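Local coordinates for hypothetical protein TTMA177 (Thermus thermophilus phage TMA, PDB 2ZDJ) that is of unknown function, a small phage-encoded protein with a cystatin-like alpha and beta fold, at residues Thr15-Asp19 with Ser20-Lys24; Arg4-Val7 with Lys8-Gly11. All blocks are in the same frame, centred on the assembly; numbering follows the deposited sequence.

Contact 1: Thr15-Asp19 with Ser20-Lys24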
loop_
_atom_site.group_PDB
_atom_site.type_symbol
_atom_site.label_atom_id
_atom_site.label_comp_id
_atom_site.label_asym_id
_atom_site.label_seq_id
_atom_site.Cartn_x
_atom_site.Cartn_y
_atom_site.Cartn_z
ATOM N N THR A 15 2.709 1.298 -7.355
ATOM C CA THR A 15 3.739 2.270 -6.989
ATOM C C THR A 15 3.973 2.249 -5.474
ATOM O O THR A 15 3.029 2.186 -4.686
ATOM C CB THR A 15 3.333 3.675 -7.422
ATOM O OG1 THR A 15 3.283 3.724 -8.852
ATOM C CG2 THR A 15 4.332 4.700 -6.921
ATOM N N LEU A 16 5.242 2.275 -5.077
ATOM C CA LEU A 16 5.618 2.252 -3.673
ATOM C C LEU A 16 5.588 3.649 -3.074
ATOM O O LEU A 16 6.066 4.601 -3.682
ATOM C CB LEU A 16 7.016 1.660 -3.517
ATOM C CG LEU A 16 7.614 1.643 -2.106
ATOM C CD1 LEU A 16 6.885 0.630 -1.250
ATOM C CD2 LEU A 16 9.098 1.284 -2.186
ATOM N N ILE A 17 5.007 3.768 -1.885
ATOM C CA ILE A 17 4.929 5.044 -1.189
ATOM C C ILE A 17 5.592 4.833 0.166
ATOM O O ILE A 17 5.167 3.966 0.942
ATOM C CB ILE A 17 3.461 5.490 -0.934
ATOM C CG1 ILE A 17 2.680 5.570 -2.251
ATOM C CG2 ILE A 17 3.445 6.819 -0.210
ATOM C CD1 ILE A 17 3.203 6.529 -3.227
ATOM N N GLN A 18 6.636 5.609 0.441
ATOM C CA GLN A 18 7.346 5.506 1.715
ATOM C C GLN A 18 7.314 6.798 2.521
ATOM O O GLN A 18 7.483 6.774 3.731
ATOM C CB GLN A 18 8.802 5.083 1.493
ATOM C CG GLN A 18 8.973 3.615 1.128
ATOM C CD GLN A 18 10.427 3.230 0.888
ATOM O OE1 GLN A 18 11.083 3.767 -0.004
ATOM N NE2 GLN A 18 10.934 2.290 1.684
ATOM N N ASP A 19 7.104 7.927 1.855
ATOM C CA ASP A 19 7.065 9.188 2.576
ATOM C C ASP A 19 6.027 9.168 3.684
ATOM O O ASP A 19 4.824 9.099 3.430
ATOM C CB ASP A 19 6.758 10.360 1.652
ATOM C CG ASP A 19 6.542 11.650 2.430
ATOM O OD1 ASP A 19 7.493 12.098 3.109
ATOM O OD2 ASP A 19 5.421 12.204 2.383
ATOM N N SER A 20 6.514 9.249 4.914
ATOM C CA SER A 20 5.673 9.247 6.104
ATOM C C SER A 20 4.415 10.106 5.984
ATOM O O SER A 20 3.317 9.664 6.311
ATOM C CB SER A 20 6.496 9.726 7.305
ATOM O OG SER A 20 5.701 9.814 8.473
ATOM N N GLN A 21 4.586 11.336 5.518
ATOM C CA GLN A 21 3.474 12.258 5.388
ATOM C C GLN A 21 2.467 11.877 4.318
ATOM O O GLN A 21 1.276 12.159 4.457
ATOM C CB GLN A 21 3.997 13.669 5.135
ATOM C CG GLN A 21 4.867 14.188 6.269
ATOM C CD GLN A 21 4.133 14.220 7.596
ATOM O OE1 GLN A 21 3.253 15.055 7.808
ATOM N NE2 GLN A 21 4.486 13.300 8.495
ATOM N N GLU A 22 2.931 11.247 3.248
ATOM C CA GLU A 22 2.012 10.857 2.194
ATOM C C GLU A 22 1.257 9.597 2.596
ATOM O O GLU A 22 0.119 9.389 2.193
ATOM C CB GLU A 22 2.753 10.620 0.880
ATOM C CG GLU A 22 1.802 10.385 -0.283
ATOM C CD GLU A 22 2.502 10.324 -1.617
ATOM O OE1 GLU A 22 1.800 10.161 -2.631
ATOM O OE2 GLU A 22 3.747 10.441 -1.655
ATOM N N VAL A 23 1.895 8.759 3.402
ATOM C CA VAL A 23 1.264 7.531 3.851
ATOM C C VAL A 23 0.122 7.955 4.753
ATOM O O VAL A 23 -1.018 7.501 4.602
ATOM C CB VAL A 23 2.281 6.646 4.610
ATOM C CG1 VAL A 23 1.572 5.486 5.312
ATOM C CG2 VAL A 23 3.324 6.111 3.616
ATOM N N LYS A 24 0.427 8.872 5.660
ATOM C CA LYS A 24 -0.566 9.387 6.593
ATOM C C LYS A 24 -1.751 10.013 5.854
ATOM O O LYS A 24 -2.906 9.778 6.205
ATOM C CB LYS A 24 0.083 10.420 7.519
ATOM C CG LYS A 24 -0.838 10.922 8.624
ATOM C CD LYS A 24 -0.090 11.791 9.637
ATOM C CE LYS A 24 -0.995 12.179 10.800
ATOM N NZ LYS A 24 -0.293 13.040 11.784
#
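Asp19 holds CG anti to its own backbone N, at chi1 173°, which carries the carboxylate over the first turn of the helix, where it meets the amide of Glu22. This is an N-cap: Asp19 sits just before helix 20-30 and its OD2 accepts from Glu22 N at 2.8 Å. The bond is weak, bent to 129° at the hydrogen. The same N-H makes a second weak bond to Asp19 O at 2.9 Å, so one amide is shared between the side chain and the main chain of a single residue. The straighter bond of this turn runs from Val23 N to Asp19 O, 2.9 Å, with the donor almost in line with the carbonyl. A carboxylate placed here would probably be favoured by the positive end of the helix dipole.

Strand 15-17 meets the same helical turn through its last residue. Ile17 points at the helix, and its CG2 lies 3.9 Å from Val23 CG2, the two side chains running antiparallel past each other. Glu22, with chi1 at -173° and its chain straight from CG on, lies roughly square across Ile17, and its carboxylate end rests against the CG2 and CD1 methyls. Strand 38-44 continues this apolar patch, with Val41 against Ile17 and Leu39 against Val23. Gln18, in the link, turns away from the helix, and its NE2 bonds Phe57 O. Val23 CG2 also comes close to the carbonyl that accepts from Val23 N, 3.3 Å from Asp19 O.

Contact 2: Arg4-Val7 with Lys8-Gly11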
loop_
_atom_site.group_PDB
_atom_site.type_symbol
_atom_site.label_atom_id
_atom_site.label_comp_id
_atom_site.label_asym_id
_atom_site.label_seq_id
_atom_site.Cartn_x
_atom_site.Cartn_y
_atom_site.Cartn_z
ATOM N N ARG A 4 -4.446 -10.415 0.906
ATOM C CA ARG A 4 -3.053 -10.440 1.292
ATOM C C ARG A 4 -2.202 -10.766 0.078
ATOM O O ARG A 4 -2.576 -11.601 -0.751
ATOM C CB ARG A 4 -2.835 -11.490 2.385
ATOM C CG ARG A 4 -1.874 -11.035 3.469
ATOM C CD ARG A 4 -2.558 -10.713 4.787
ATOM N NE ARG A 4 -3.668 -9.784 4.623
ATOM C CZ ARG A 4 -4.401 -9.316 5.627
ATOM N NH1 ARG A 4 -5.401 -8.477 5.382
ATOM N NH2 ARG A 4 -4.126 -9.682 6.875
ATOM N N LYS A 5 -1.060 -10.109 -0.045
ATOM C CA LYS A 5 -0.214 -10.381 -1.186
ATOM C C LYS A 5 1.257 -10.123 -0.941
ATOM O O LYS A 5 1.646 -9.136 -0.313
ATOM C CB LYS A 5 -0.682 -9.583 -2.407
ATOM C CG LYS A 5 0.134 -9.900 -3.643
ATOM C CD LYS A 5 -0.625 -9.647 -4.933
ATOM C CE LYS A 5 -0.793 -8.183 -5.238
ATOM N NZ LYS A 5 -1.539 -8.045 -6.515
ATOM N N LEU A 6 2.069 -11.035 -1.454
ATOM C CA LEU A 6 3.500 -10.941 -1.313
ATOM C C LEU A 6 4.011 -9.774 -2.138
ATOM O O LEU A 6 3.613 -9.582 -3.296
ATOM C CB LEU A 6 4.170 -12.235 -1.787
ATOM C CG LEU A 6 3.832 -13.547 -1.072
ATOM C CD1 LEU A 6 4.522 -14.721 -1.799
ATOM C CD2 LEU A 6 4.285 -13.474 0.368
ATOM N N VAL A 7 4.891 -8.995 -1.526
ATOM C CA VAL A 7 5.500 -7.849 -2.182
ATOM C C VAL A 7 6.018 -8.249 -3.570
ATOM O O VAL A 7 5.659 -7.633 -4.581
ATOM C CB VAL A 7 6.667 -7.303 -1.324
ATOM C CG1 VAL A 7 7.524 -6.353 -2.130
ATOM C CG2 VAL A 7 6.114 -6.594 -0.106
ATOM N N LYS A 8 6.841 -9.294 -3.622
ATOM C CA LYS A 8 7.406 -9.742 -4.890
ATOM C C LYS A 8 6.342 -9.843 -5.979
ATOM O O LYS A 8 6.652 -9.744 -7.164
ATOM C CB LYS A 8 8.103 -11.101 -4.734
ATOM C CG LYS A 8 7.162 -12.294 -4.704
ATOM C CD LYS A 8 7.915 -13.621 -4.805
ATOM C CE LYS A 8 6.948 -14.800 -4.868
ATOM N NZ LYS A 8 7.633 -16.119 -4.999
ATOM N N ASP A 9 5.084 -10.026 -5.591
ATOM C CA ASP A 9 4.033 -10.142 -6.591
ATOM C C ASP A 9 3.376 -8.836 -7.050
ATOM O O ASP A 9 2.459 -8.856 -7.863
ATOM C CB ASP A 9 2.982 -11.151 -6.130
ATOM C CG ASP A 9 3.530 -12.560 -6.085
ATOM O OD1 ASP A 9 4.301 -12.913 -7.001
ATOM O OD2 ASP A 9 3.198 -13.315 -5.149
ATOM N N PHE A 10 3.854 -7.706 -6.541
ATOM C CA PHE A 10 3.334 -6.405 -6.952
ATOM C C PHE A 10 4.079 -5.961 -8.212
ATOM O O PHE A 10 5.253 -5.598 -8.147
ATOM C CB PHE A 10 3.548 -5.378 -5.846
ATOM C CG PHE A 10 2.531 -5.456 -4.756
ATOM C CD1 PHE A 10 1.242 -4.983 -4.961
ATOM C CD2 PHE A 10 2.847 -6.030 -3.531
ATOM C CE1 PHE A 10 0.285 -5.079 -3.962
ATOM C CE2 PHE A 10 1.892 -6.129 -2.528
ATOM C CZ PHE A 10 0.611 -5.652 -2.744
ATOM N N GLY A 11 3.395 -5.990 -9.353
ATOM C CA GLY A 11 4.030 -5.600 -10.596
ATOM C C GLY A 11 4.132 -4.103 -10.832
ATOM O O GLY A 11 3.863 -3.301 -9.940
HETATM O O HOH W 1 1.141 -13.009 -3.089
#
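One face of the Phe10 ring carries Lys5: its CE stands 3.5 Å above the ring plane, offset toward the rim, and 3.8 Å from the ring centroid, a CH-pi contact between a lysine methylene and an aromatic face. At the ring edge lies the backbone of Val7, with CA in the ring plane and 3.5 Å from Phe10 CD2, and Val7 O near the same edge. Lys5 reaches the ring through a bend at chi3 (73°), which brings CE over the CE1 side, while NZ is taken up by the hydroxyl of Tyr14. On its way the lysine chain also brushes Asp9, CG and CD lying near Asp9 CB.

The backbone between them makes a short 3-10 turn as the chain leaves strand 4-6. Phe10 N gives a nearly straight bond to Val7 O, 2.7 Å and 170° at the hydrogen, although the donor stands above the carbonyl plane. Phe10 CB lies 3.3 Å from the same Val7 O. A water bridges the two segments: it accepts from Leu6 N and donates to Asp9 OD2 at 2.9 Å. The Leu6 side chain runs alongside both Asp9 and Lys8, with CD1 3.9 Å from Lys8 CE.

Beyond the two segments, Phe10 stacks on Phe40 of strand 38-44 and meets Tyr14 and Trp52 of strand 47-54 edge-to-face. Strand 4-6 is an outermost strand of the sheet, paired by backbone hydrogen bonding of Lys5 with Ala65 of strand 64-67, while Val7 tucks its side chain against Ile54 of strand 47-54.

In the fold
Contact 2 comes first along the chain, where strand 4-6 runs into a 3-10 turn, and contact 1 follows, where strand 15-17 gives way to helix 20-30. Their centres are about 17 Å apart, on opposite sides of the chain's centre, and the two do not touch. What joins them is the antiparallel sheet, ordered 4-6, 64-67, 47-54, 38-44, 15-17. Strand 38-44 is reached from both, by Phe10 of contact 2 through Phe40 and by Ile17 and Val23 of contact 1. In this cystatin-like protein the two contacts thus lie where the outermost strands end, one in a 3-10 turn and one in a capped helix.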